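Local coordinates for Lmo2470 protein (Listeria monocytogenes EGD-e, PDB 5HL3) that interacts with afadin and facilitates crossing of the basement membrane by the bacterium, and binds calcium ions, at residues 51-56 against 61-66; 75-80 against 87-92; 250-255 against 287-292; 342-345 against 350-353. All blocks are in the same frame, centred on the assembly; numbering follows the deposited sequence.

Interaction 1 (51-56 against 61-66); sequences LGFETS and DSMQLL
Phe53 N donates to Ser78 O and Phe53 O accepts from Met80 N, two backbone hydrogen bonds that hold Phe53 in strand 50-53, from which its ring reaches Met63 and Leu66. The strand is the outermost one, at the N-terminal end of the parallel sheet of the leucine-rich repeats, and it forms a beta-alpha-beta unit with helix 60-63 and strand 76-79. The contact is the strand-to-helix packing of that unit, and all three touching residues are buried. Met63, present as selenomethionine, makes a Met-aromatic contact: its SE sits 3.9 Å from the centroid of the Phe53 ring and 1° off the ring normal, thus squarely over the middle of one face. Its methyl extends the cover over the same face toward the root of the ring, with Met63 CE 3.9 Å from Phe53 CG. Met63 CG is anti to the backbone N (chi1 -165°), and two further bends bring the chain back over the ring, although its CB does not point at the strand. Leu66 arrives from the opposite direction to Phe53 and meets the far end of the ring obliquely. Met63 and Leu66 lie on one turn, where Leu66 N donates to Met63 O at 3.1 Å, and this spacing lets one side chain cover the face while the other meets the end. Leu23 and Asp26 of helix 21-30 also touch Phe53, while Pro90 packs on Met63. At the tip of the ring, Phe53 CZ is 3.8 Å from Leu66 CD1 and 4.0 Å from Leu66 CD2.

Interaction 2 (75-80 against 87-92); sequences TDVSIM and TEFPDI
Val77 and Ile79 pack on the ring of Phe89 in a purely apolar contact inside the leucine-rich-repeat coil, where strand 76-79 of the parallel sheet faces the irregular segment on the other wall of the coil, from which Phe89 reaches inward. All three residues are buried and their CB atoms point at the opposing segment, with 9.0 Å between Ile79 CA and Phe89 CA. Val77 CG1 lies over one ring face, 4.1 Å from the Phe89 centroid and 25° off the normal, which is a CH-pi geometry. It is displaced toward the rim, its closest approach being 3.8 Å to Phe89 CE1. Against the opposite face, also toward the rim, stands Pro90 CD, 3.6 Å above the plane of the Phe89 ring. Ile79 adds an oblique touch nearer the root of the ring, where Ile79 CD1 lies 3.7 Å from Phe89 CD1. With chi1 at -172° the Phe89 ring swings away from its own N, toward the strand. Around this group, Met63 of helix 60-63 and Tyr122 of a later loop also touch Phe89, while Leu101 and Phe103 of neighbouring strand 100-103 pack beside Val77 and Ile79.

Interaction 3 (250-255 against 287-292); sequences TELPSN and YFQMEE
Leu252 and Gln289 mark the closest backbone approach, 7.4 Å between their CA atoms, where an extended chain at 251-252 passes beside a turn of helix 285-292. Farther along, residues 254-255 curl into a 3-10 turn. The gap is too wide for backbone pairing, and the side chain of Gln289 fills it. Its amide engages both polar backbone atoms of one residue: Leu252 N donates to Gln289 OE1 at 2.8 Å with an N-H...O angle of 172°, and Gln289 NE2 donates to Leu252 O at 3.0 Å with an angle of 171°. The two bonds differ at the acceptor. The first lies in the carbonyl plane of the amide, on a lone pair of OE1, whereas NE2 stands 37° out of the carbonyl plane of Leu252. Two nearly straight bonds therefore set the amide's rotation and identify its oxygen and nitrogen ends. The arrangement is a side-chain imitation of the paired N-H and C=O that a neighbouring strand would offer. It joins the loop between strands 248-249 and 260-261, in the last coils of the leucine-rich repeats, to a helix of the C-terminal region, which belongs to the DUF3244 family of E-set-like domains. Gln289 CG is anti to its carbonyl carbon and the chain runs out straight from there, which gives the amide its reach. Glu251 CG lies 3.6 Å from Gln289 OE1, to one side of the amide plane. On the buried side Leu252 CD1 meets Met290 CG at 4.1 Å, and Leu257 and Ile286 also pack on Leu252.

Interaction 4 (342-345 against 350-353); sequences YNHN and GVCS. With CA (calcium ion), chain H.
Tyr342 and Cys352 form the tightly packed end of this contact. Tyr342 N donates to Cys352 O at 2.8 Å, and Cys352 N returns a bond to Tyr342 O at 2.9 Å, the reciprocal pair of an antiparallel hydrogen-bonded position. Cys352 CB lies over the tyrosine ring, 3.5 Å from the Tyr342 centroid and 18° off its normal, displaced toward the CZ end, with Cys352 CB 3.4 Å from Tyr342 CZ. The ring can fold under its partner because Tyr342 CG stands between the backbone N and the carbonyl carbon (chi1 69°). Cys352 SG is farther off, 4.4 Å from the Tyr342 centroid and oblique to it. Met290 and Ile286 of helix 285-292 close in on Tyr342, which makes this the buried side. The two segments belong to the beta hairpin of strands 334-345 and 350-360, whose first strand turns a corner at Asn343. Beyond that corner the pairing slackens and the residues become partly exposed: Asn345 N still donates to Gly350 O at 2.9 Å, but tilted 32° from the carbonyl plane. The side chains of Val351 and His344 lie side by side, with Val351 CG2 3.6 Å from His344 ND1 and oblique to the ring, whose NE2 is hydrogen-bonded to Thr302. On the side turned away from the tyrosine, Ser353 OG binds a calcium ion at 2.4 Å, with Asp339, Asp355 and four waters completing its shell.

In the fold
The four contacts form two groups at opposite ends of an elongated chain and follow one another in sequence order. Interactions 1 and 2 have centres about 8 Å apart and share the parallel repeat sheet, strands 50-53 and 76-79 being neighbours in it; Leu66 of the 3-10 turn also packs on Ile92 of the following loop. Interactions 3 and 4, with centres about 15 Å apart, meet through Met290 against Tyr342 and Cys352, so helix 285-292 links the repeats to the mixed-sheet region. Between interactions 1 and 3 the centres are about 53 Å apart, a span bridged by the successive repeat strands, consistent with an internalin whose stacked coils hold the N-terminal and C-terminal regions apart.

Interaction 1 (51-56 against 61-66)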
loop_
_atom_site.group_PDB
_atom_site.type_symbol
_atom_site.label_atom_id
_atom_site.label_comp_id
_atom_site.label_asym_id
_atom_site.label_seq_id
_atom_site.Cartn_x
_atom_site.Cartn_y
_atom_site.Cartn_z
ATOM N N LEU A 51 -4.165 3.597 -26.671
ATOM C CA LEU A 51 -5.341 2.787 -26.870
ATOM C C LEU A 51 -6.131 2.752 -25.573
ATOM O O LEU A 51 -5.584 2.417 -24.506
ATOM C CB LEU A 51 -4.988 1.355 -27.246
ATOM C CG LEU A 51 -4.206 1.176 -28.544
ATOM C CD1 LEU A 51 -3.744 -0.246 -28.661
ATOM C CD2 LEU A 51 -5.024 1.611 -29.740
ATOM N N GLY A 52 -7.412 3.079 -25.665
ATOM C CA GLY A 52 -8.338 2.963 -24.537
ATOM C C GLY A 52 -9.345 1.858 -24.789
ATOM O O GLY A 52 -9.783 1.657 -25.923
ATOM N N PHE A 53 -9.741 1.157 -23.725
ATOM C CA PHE A 53 -10.744 0.101 -23.801
ATOM C C PHE A 53 -11.790 0.305 -22.733
ATOM O O PHE A 53 -11.472 0.671 -21.602
ATOM C CB PHE A 53 -10.091 -1.289 -23.719
ATOM C CG PHE A 53 -9.154 -1.536 -24.860
ATOM C CD1 PHE A 53 -9.647 -1.801 -26.118
ATOM C CD2 PHE A 53 -7.784 -1.363 -24.723
ATOM C CE1 PHE A 53 -8.798 -1.928 -27.223
ATOM C CE2 PHE A 53 -6.938 -1.483 -25.829
ATOM C CZ PHE A 53 -7.455 -1.760 -27.073
ATOM N N GLU A 54 -13.041 0.113 -23.100
ATOM C CA GLU A 54 -14.149 0.366 -22.159
ATOM C C GLU A 54 -15.354 -0.529 -22.340
ATOM O O GLU A 54 -16.280 -0.455 -21.544
ATOM C CB GLU A 54 -14.577 1.824 -22.264
ATOM C CG GLU A 54 -15.169 2.151 -23.627
ATOM C CD GLU A 54 -15.766 3.546 -23.765
ATOM O OE1 GLU A 54 -15.548 4.381 -22.859
ATOM O OE2 GLU A 54 -16.432 3.756 -24.811
ATOM N N THR A 55 -15.355 -1.405 -23.335
ATOM C CA THR A 55 -16.522 -2.285 -23.585
ATOM C C THR A 55 -16.274 -3.594 -22.843
ATOM O O THR A 55 -15.306 -4.326 -23.119
ATOM C CB THR A 55 -16.779 -2.468 -25.085
ATOM O OG1 THR A 55 -17.068 -1.172 -25.642
ATOM C CG2 THR A 55 -17.990 -3.344 -25.341
ATOM N N SER A 56 -17.190 -3.899 -21.927
ATOM C CA SER A 56 -16.979 -5.011 -20.976
ATOM C C SER A 56 -17.228 -6.414 -21.512
ATOM O O SER A 56 -17.036 -7.381 -20.772
ATOM C CB SER A 56 -17.760 -4.754 -19.691
ATOM O OG SER A 56 -17.157 -3.688 -18.965
ATOM N N ASP A 61 -9.503 -13.658 -24.926
ATOM C CA ASP A 61 -9.389 -14.086 -26.322
ATOM C C ASP A 61 -9.596 -12.970 -27.313
ATOM O O ASP A 61 -8.832 -12.853 -28.307
ATOM C CB ASP A 61 -10.366 -15.222 -26.613
ATOM C CG ASP A 61 -9.926 -16.539 -26.003
ATOM O OD1 ASP A 61 -8.738 -16.639 -25.589
ATOM O OD2 ASP A 61 -10.760 -17.478 -25.962
ATOM N N SER A 62 -10.610 -12.141 -27.118
ATOM C CA SER A 62 -10.782 -11.045 -28.066
ATOM C C SER A 62 -9.713 -9.956 -27.937
ATOM O O SER A 62 -9.338 -9.355 -28.948
ATOM C CB SER A 62 -12.218 -10.515 -28.078
ATOM O OG SER A 62 -12.743 -10.261 -26.801
HETATM N N MSE A 63 -9.180 -9.698 -26.739
HETATM C CA MSE A 63 -8.109 -8.716 -26.624
HETATM C C MSE A 63 -6.889 -9.172 -27.401
HETATM O O MSE A 63 -6.138 -8.352 -27.917
HETATM C CB MSE A 63 -7.781 -8.472 -25.137
HETATM C CG MSE A 63 -6.927 -7.208 -24.930
HETATM SE SE MSE A 63 -7.859 -5.516 -25.356
HETATM C CE MSE A 63 -8.558 -5.139 -23.564
ATOM N N GLN A 64 -6.663 -10.482 -27.486
ATOM C CA GLN A 64 -5.543 -11.041 -28.250
ATOM C C GLN A 64 -5.593 -10.655 -29.738
ATOM O O GLN A 64 -4.552 -10.649 -30.406
ATOM C CB GLN A 64 -5.586 -12.562 -28.134
ATOM C CG GLN A 64 -4.384 -13.271 -28.697
ATOM C CD GLN A 64 -3.275 -13.383 -27.693
ATOM O OE1 GLN A 64 -3.527 -13.594 -26.469
ATOM N NE2 GLN A 64 -2.047 -13.337 -28.179
ATOM N N LEU A 65 -6.780 -10.335 -30.257
ATOM C CA LEU A 65 -6.930 -9.933 -31.657
ATOM C C LEU A 65 -6.152 -8.658 -31.973
ATOM O O LEU A 65 -5.958 -8.344 -33.137
ATOM C CB LEU A 65 -8.399 -9.746 -32.039
ATOM C CG LEU A 65 -9.303 -10.986 -31.878
ATOM C CD1 LEU A 65 -10.763 -10.558 -31.938
ATOM C CD2 LEU A 65 -8.986 -12.042 -32.937
ATOM N N LEU A 66 -5.711 -7.917 -30.965
ATOM C CA LEU A 66 -4.849 -6.765 -31.216
ATOM C C LEU A 66 -3.553 -7.137 -31.925
ATOM O O LEU A 66 -2.936 -6.278 -32.583
ATOM C CB LEU A 66 -4.522 -6.028 -29.903
ATOM C CG LEU A 66 -5.635 -5.252 -29.240
ATOM C CD1 LEU A 66 -5.161 -4.712 -27.896
ATOM C CD2 LEU A 66 -6.149 -4.105 -30.095
#

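Interaction 2 (75-80 against 87-92)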
loop_
_atom_site.group_PDB
_atom_site.type_symbol
_atom_site.label_atom_id
_atom_site.label_comp_id
_atom_site.label_asym_id
_atom_site.label_seq_id
_atom_site.Cartn_x
_atom_site.Cartn_y
_atom_site.Cartn_z
ATOM N N THR A 75 2.107 4.141 -27.046
ATOM C CA THR A 75 2.899 4.050 -25.812
ATOM C C THR A 75 2.064 3.823 -24.551
ATOM O O THR A 75 2.626 3.575 -23.503
ATOM C CB THR A 75 3.732 5.326 -25.598
ATOM O OG1 THR A 75 2.850 6.466 -25.468
ATOM C CG2 THR A 75 4.712 5.549 -26.747
ATOM N N ASP A 76 0.743 3.929 -24.654
ATOM C CA ASP A 76 -0.153 3.761 -23.496
ATOM C C ASP A 76 -1.315 2.864 -23.817
ATOM O O ASP A 76 -1.904 2.952 -24.915
ATOM C CB ASP A 76 -0.751 5.095 -23.045
ATOM C CG ASP A 76 -1.727 4.914 -21.840
ATOM O OD1 ASP A 76 -1.256 4.641 -20.729
ATOM O OD2 ASP A 76 -2.972 4.921 -22.012
ATOM N N VAL A 77 -1.658 2.003 -22.865
ATOM C CA VAL A 77 -2.864 1.175 -22.934
ATOM C C VAL A 77 -3.618 1.429 -21.634
ATOM O O VAL A 77 -3.064 1.248 -20.561
ATOM C CB VAL A 77 -2.590 -0.324 -23.134
ATOM C CG1 VAL A 77 -3.849 -1.156 -22.889
ATOM C CG2 VAL A 77 -2.095 -0.575 -24.557
ATOM N N SER A 78 -4.863 1.876 -21.747
ATOM C CA SER A 78 -5.699 2.125 -20.587
ATOM C C SER A 78 -6.989 1.342 -20.731
ATOM O O SER A 78 -7.697 1.465 -21.715
ATOM C CB SER A 78 -5.960 3.620 -20.427
ATOM O OG SER A 78 -4.770 4.298 -20.067
ATOM N N ILE A 79 -7.270 0.517 -19.743
ATOM C CA ILE A 79 -8.488 -0.316 -19.707
ATOM C C ILE A 79 -9.359 0.299 -18.613
ATOM O O ILE A 79 -9.167 0.040 -17.409
ATOM C CB ILE A 79 -8.140 -1.797 -19.488
ATOM C CG1 ILE A 79 -7.237 -2.259 -20.647
ATOM C CG2 ILE A 79 -9.421 -2.634 -19.467
ATOM C CD1 ILE A 79 -6.351 -3.398 -20.388
HETATM N N MSE A 80 -10.301 1.135 -19.033
HETATM C CA MSE A 80 -11.105 1.916 -18.103
HETATM C C MSE A 80 -12.297 1.199 -17.563
HETATM O O MSE A 80 -12.765 1.539 -16.493
HETATM C CB MSE A 80 -11.589 3.184 -18.816
HETATM C CG MSE A 80 -10.402 4.043 -19.273
HETATM SE SE MSE A 80 -9.280 4.722 -17.798
HETATM C CE MSE A 80 -10.643 5.940 -17.122
ATOM N N THR A 87 -9.231 -11.044 -17.836
ATOM C CA THR A 87 -8.419 -11.182 -16.635
ATOM C C THR A 87 -6.933 -10.920 -16.891
ATOM O O THR A 87 -6.135 -11.018 -15.974
ATOM C CB THR A 87 -8.588 -12.563 -15.978
ATOM O OG1 THR A 87 -8.128 -13.591 -16.873
ATOM C CG2 THR A 87 -10.046 -12.847 -15.630
ATOM N N GLU A 88 -6.563 -10.587 -18.114
ATOM C CA GLU A 88 -5.165 -10.358 -18.441
ATOM C C GLU A 88 -5.028 -9.553 -19.712
ATOM O O GLU A 88 -5.753 -9.819 -20.701
ATOM C CB GLU A 88 -4.487 -11.709 -18.617
ATOM C CG GLU A 88 -3.045 -11.689 -19.019
ATOM C CD GLU A 88 -2.487 -13.077 -18.975
ATOM O OE1 GLU A 88 -2.363 -13.665 -20.063
ATOM O OE2 GLU A 88 -2.297 -13.581 -17.862
ATOM N N PHE A 89 -4.142 -8.550 -19.722
ATOM C CA PHE A 89 -3.788 -7.902 -20.984
ATOM C C PHE A 89 -2.701 -8.771 -21.613
ATOM O O PHE A 89 -1.713 -9.063 -20.967
ATOM C CB PHE A 89 -3.319 -6.451 -20.792
ATOM C CG PHE A 89 -3.140 -5.745 -22.087
ATOM C CD1 PHE A 89 -4.242 -5.312 -22.809
ATOM C CD2 PHE A 89 -1.892 -5.590 -22.647
ATOM C CE1 PHE A 89 -4.091 -4.716 -24.055
ATOM C CE2 PHE A 89 -1.741 -4.998 -23.884
ATOM C CZ PHE A 89 -2.843 -4.569 -24.582
ATOM N N PRO A 90 -2.891 -9.216 -22.855
ATOM C CA PRO A 90 -1.951 -10.178 -23.422
ATOM C C PRO A 90 -0.569 -9.614 -23.749
ATOM O O PRO A 90 -0.418 -8.407 -23.933
ATOM C CB PRO A 90 -2.667 -10.645 -24.681
ATOM C CG PRO A 90 -3.405 -9.426 -25.124
ATOM C CD PRO A 90 -3.923 -8.826 -23.830
ATOM N N ASP A 91 0.413 -10.507 -23.804
ATOM C CA ASP A 91 1.798 -10.185 -24.163
ATOM C C ASP A 91 1.918 -10.400 -25.677
ATOM O O ASP A 91 2.297 -11.468 -26.131
ATOM C CB ASP A 91 2.726 -11.128 -23.364
ATOM C CG ASP A 91 4.178 -10.748 -23.426
ATOM O OD1 ASP A 91 4.536 -9.665 -23.936
ATOM O OD2 ASP A 91 5.003 -11.537 -22.938
ATOM N N ILE A 92 1.522 -9.402 -26.464
ATOM C CA ILE A 92 1.509 -9.504 -27.928
ATOM C C ILE A 92 2.693 -8.747 -28.505
ATOM O O ILE A 92 3.318 -7.936 -27.796
ATOM C CB ILE A 92 0.174 -9.009 -28.533
ATOM C CG1 ILE A 92 -0.110 -7.543 -28.146
ATOM C CG2 ILE A 92 -0.983 -9.900 -28.057
ATOM C CD1 ILE A 92 -1.260 -6.921 -28.882
#

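Interaction 3 (250-255 against 287-292)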
loop_
_atom_site.group_PDB
_atom_site.type_symbol
_atom_site.label_atom_id
_atom_site.label_comp_id
_atom_site.label_asym_id
_atom_site.label_seq_id
_atom_site.Cartn_x
_atom_site.Cartn_y
_atom_site.Cartn_z
ATOM N N THR A 250 4.970 0.837 21.635
ATOM C CA THR A 250 5.172 1.487 22.954
ATOM C C THR A 250 6.446 2.348 22.976
ATOM O O THR A 250 6.666 3.081 23.942
ATOM C CB THR A 250 5.168 0.447 24.076
ATOM O OG1 THR A 250 6.194 -0.512 23.835
ATOM C CG2 THR A 250 3.809 -0.203 24.215
ATOM N N GLU A 251 7.238 2.274 21.907
ATOM C CA GLU A 251 8.468 3.042 21.748
ATOM C C GLU A 251 8.697 3.195 20.260
ATOM O O GLU A 251 8.460 2.255 19.500
ATOM C CB GLU A 251 9.682 2.344 22.405
ATOM C CG GLU A 251 10.958 3.186 22.431
ATOM C CD GLU A 251 12.110 2.527 23.130
ATOM O OE1 GLU A 251 12.359 1.329 22.847
ATOM O OE2 GLU A 251 12.796 3.217 23.936
ATOM N N LEU A 252 9.155 4.368 19.845
ATOM C CA LEU A 252 9.459 4.641 18.429
ATOM C C LEU A 252 10.945 4.404 18.161
ATOM O O LEU A 252 11.790 4.550 19.057
ATOM C CB LEU A 252 9.122 6.082 18.089
ATOM C CG LEU A 252 7.653 6.456 18.342
ATOM C CD1 LEU A 252 7.429 7.971 18.240
ATOM C CD2 LEU A 252 6.740 5.677 17.422
ATOM N N PRO A 253 11.303 4.107 16.903
ATOM C CA PRO A 253 12.716 3.865 16.575
ATOM C C PRO A 253 13.531 5.144 16.631
ATOM O O PRO A 253 13.351 6.059 15.809
ATOM C CB PRO A 253 12.661 3.260 15.160
ATOM C CG PRO A 253 11.362 3.716 14.606
ATOM C CD PRO A 253 10.416 3.774 15.776
ATOM N N SER A 254 14.469 5.171 17.555
ATOM C CA SER A 254 15.191 6.389 17.867
ATOM C C SER A 254 16.055 6.940 16.736
ATOM O O SER A 254 16.230 8.162 16.628
ATOM C CB SER A 254 16.036 6.212 19.142
ATOM O OG SER A 254 17.114 5.296 18.955
ATOM N N ASN A 255 16.596 6.075 15.884
ATOM C CA ASN A 255 17.488 6.540 14.817
ATOM C C ASN A 255 16.830 7.423 13.772
ATOM O O ASN A 255 17.494 8.205 13.126
ATOM C CB ASN A 255 18.145 5.365 14.080
ATOM C CG ASN A 255 19.071 4.568 14.954
ATOM O OD1 ASN A 255 19.562 5.043 15.998
ATOM N ND2 ASN A 255 19.360 3.351 14.525
ATOM N N TYR A 287 5.406 8.111 24.809
ATOM C CA TYR A 287 4.892 9.391 25.294
ATOM C C TYR A 287 6.035 10.386 25.403
ATOM O O TYR A 287 5.925 11.547 24.942
ATOM C CB TYR A 287 4.146 9.262 26.662
ATOM C CG TYR A 287 3.955 10.627 27.292
ATOM C CD1 TYR A 287 2.983 11.512 26.794
ATOM C CD2 TYR A 287 4.838 11.104 28.254
ATOM C CE1 TYR A 287 2.861 12.791 27.289
ATOM C CE2 TYR A 287 4.739 12.408 28.734
ATOM C CZ TYR A 287 3.741 13.237 28.254
ATOM O OH TYR A 287 3.643 14.536 28.760
ATOM N N PHE A 288 7.115 9.976 26.072
ATOM C CA PHE A 288 8.248 10.875 26.285
ATOM C C PHE A 288 8.940 11.296 24.993
ATOM O O PHE A 288 9.346 12.442 24.864
ATOM C CB PHE A 288 9.200 10.292 27.331
ATOM C CG PHE A 288 8.540 10.163 28.675
ATOM C CD1 PHE A 288 8.354 11.271 29.479
ATOM C CD2 PHE A 288 7.989 8.953 29.070
ATOM C CE1 PHE A 288 7.696 11.169 30.699
ATOM C CE2 PHE A 288 7.286 8.855 30.250
ATOM C CZ PHE A 288 7.152 9.960 31.061
ATOM N N GLN A 289 9.015 10.392 24.028
ATOM C CA GLN A 289 9.565 10.717 22.713
ATOM C C GLN A 289 8.696 11.737 21.986
ATOM O O GLN A 289 9.222 12.721 21.412
ATOM C CB GLN A 289 9.699 9.461 21.872
ATOM C CG GLN A 289 10.781 8.512 22.334
ATOM C CD GLN A 289 10.741 7.206 21.555
ATOM O OE1 GLN A 289 9.718 6.496 21.563
ATOM N NE2 GLN A 289 11.829 6.889 20.886
HETATM N N MSE A 290 7.382 11.509 21.985
HETATM C CA MSE A 290 6.459 12.432 21.318
HETATM C C MSE A 290 6.472 13.786 21.992
HETATM O O MSE A 290 6.427 14.827 21.336
HETATM C CB MSE A 290 5.038 11.833 21.235
HETATM C CG MSE A 290 5.046 10.672 20.244
HETATM SE SE MSE A 290 3.322 9.777 20.007
HETATM C CE MSE A 290 2.234 11.271 19.323
ATOM N N GLU A 291 6.514 13.798 23.324
ATOM C CA GLU A 291 6.499 15.056 24.061
ATOM C C GLU A 291 7.752 15.855 23.774
ATOM O O GLU A 291 7.668 17.057 23.425
ATOM C CB GLU A 291 6.357 14.787 25.578
ATOM C CG GLU A 291 6.025 16.010 26.428
ATOM C CD GLU A 291 7.169 16.993 26.598
ATOM O OE1 GLU A 291 8.357 16.608 26.640
ATOM O OE2 GLU A 291 6.879 18.198 26.735
ATOM N N GLU A 292 8.914 15.200 23.833
ATOM C CA GLU A 292 10.159 15.925 23.711
ATOM C C GLU A 292 10.486 16.392 22.299
ATOM O O GLU A 292 11.219 17.370 22.137
ATOM C CB GLU A 292 11.307 15.193 24.379
ATOM C CG GLU A 292 11.822 13.966 23.736
ATOM C CD GLU A 292 12.398 12.956 24.753
ATOM O OE1 GLU A 292 12.545 11.791 24.329
ATOM O OE2 GLU A 292 12.627 13.277 25.957
#

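Interaction 4 (342-345 against 350-353)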
loop_
_atom_site.group_PDB
_atom_site.type_symbol
_atom_site.label_atom_id
_atom_site.label_comp_id
_atom_site.label_asym_id
_atom_site.label_seq_id
_atom_site.Cartn_x
_atom_site.Cartn_y
_atom_site.Cartn_z
ATOM N N TYR A 342 -3.211 9.945 25.897
ATOM C CA TYR A 342 -2.641 11.265 25.706
ATOM C C TYR A 342 -2.795 11.651 24.232
ATOM O O TYR A 342 -3.261 10.866 23.390
ATOM C CB TYR A 342 -1.182 11.301 26.183
ATOM C CG TYR A 342 -0.237 10.506 25.341
ATOM C CD1 TYR A 342 0.006 9.135 25.591
ATOM C CD2 TYR A 342 0.393 11.095 24.237
ATOM C CE1 TYR A 342 0.866 8.426 24.794
ATOM C CE2 TYR A 342 1.257 10.378 23.456
ATOM C CZ TYR A 342 1.468 9.036 23.708
ATOM O OH TYR A 342 2.313 8.309 22.907
ATOM N N ASN A 343 -2.388 12.884 23.927
ATOM C CA ASN A 343 -2.535 13.431 22.555
ATOM C C ASN A 343 -3.978 13.365 22.087
ATOM O O ASN A 343 -4.272 13.128 20.928
ATOM C CB ASN A 343 -1.576 12.766 21.526
ATOM C CG ASN A 343 -1.236 13.698 20.400
ATOM O OD1 ASN A 343 -1.099 14.878 20.644
ATOM N ND2 ASN A 343 -1.133 13.191 19.170
ATOM N N HIS A 344 -4.904 13.593 23.009
ATOM C CA HIS A 344 -6.298 13.635 22.631
ATOM C C HIS A 344 -6.540 14.768 21.623
ATOM O O HIS A 344 -6.146 15.919 21.856
ATOM C CB HIS A 344 -7.184 13.950 23.837
ATOM C CG HIS A 344 -7.171 12.908 24.906
ATOM N ND1 HIS A 344 -8.027 11.835 24.901
ATOM C CD2 HIS A 344 -6.468 12.827 26.058
ATOM C CE1 HIS A 344 -7.849 11.125 26.000
ATOM N NE2 HIS A 344 -6.898 11.705 26.715
ATOM N N ASN A 345 -7.185 14.425 20.525
ATOM C CA ASN A 345 -7.548 15.398 19.499
ATOM C C ASN A 345 -9.022 15.204 19.235
ATOM O O ASN A 345 -9.440 14.364 18.428
ATOM C CB ASN A 345 -6.721 15.223 18.234
ATOM C CG ASN A 345 -6.884 16.393 17.281
ATOM O OD1 ASN A 345 -7.925 17.044 17.267
ATOM N ND2 ASN A 345 -5.869 16.664 16.493
ATOM N N GLY A 350 -8.337 11.704 16.950
ATOM C CA GLY A 350 -7.063 11.071 17.282
ATOM C C GLY A 350 -6.829 10.899 18.775
ATOM O O GLY A 350 -7.298 11.707 19.576
ATOM N N VAL A 351 -6.068 9.881 19.132
ATOM C CA VAL A 351 -5.645 9.662 20.514
ATOM C C VAL A 351 -4.561 8.594 20.538
ATOM O O VAL A 351 -4.513 7.734 19.672
ATOM C CB VAL A 351 -6.830 9.245 21.438
ATOM C CG1 VAL A 351 -7.375 7.891 21.061
ATOM C CG2 VAL A 351 -6.433 9.268 22.903
ATOM N N CYS A 352 -3.684 8.679 21.543
ATOM C CA CYS A 352 -2.719 7.639 21.865
ATOM C C CYS A 352 -3.181 6.995 23.168
ATOM O O CYS A 352 -3.300 7.683 24.172
ATOM C CB CYS A 352 -1.306 8.202 21.977
ATOM S SG CYS A 352 -0.605 8.767 20.403
ATOM N N SER A 353 -3.490 5.696 23.145
ATOM C CA SER A 353 -4.138 5.035 24.293
ATOM C C SER A 353 -3.528 3.682 24.570
ATOM O O SER A 353 -3.369 2.870 23.667
ATOM C CB SER A 353 -5.627 4.844 23.969
ATOM O OG SER A 353 -6.292 4.074 24.971
HETATM CA CA CA H . -7.567 2.118 25.462
HETATM O O HOH W 1 -6.029 1.502 23.611
HETATM O O HOH W 2 -9.105 3.383 24.304
HETATM O O HOH W 3 -9.481 1.544 26.847
HETATM O O HOH W 4 -8.691 0.292 24.364
#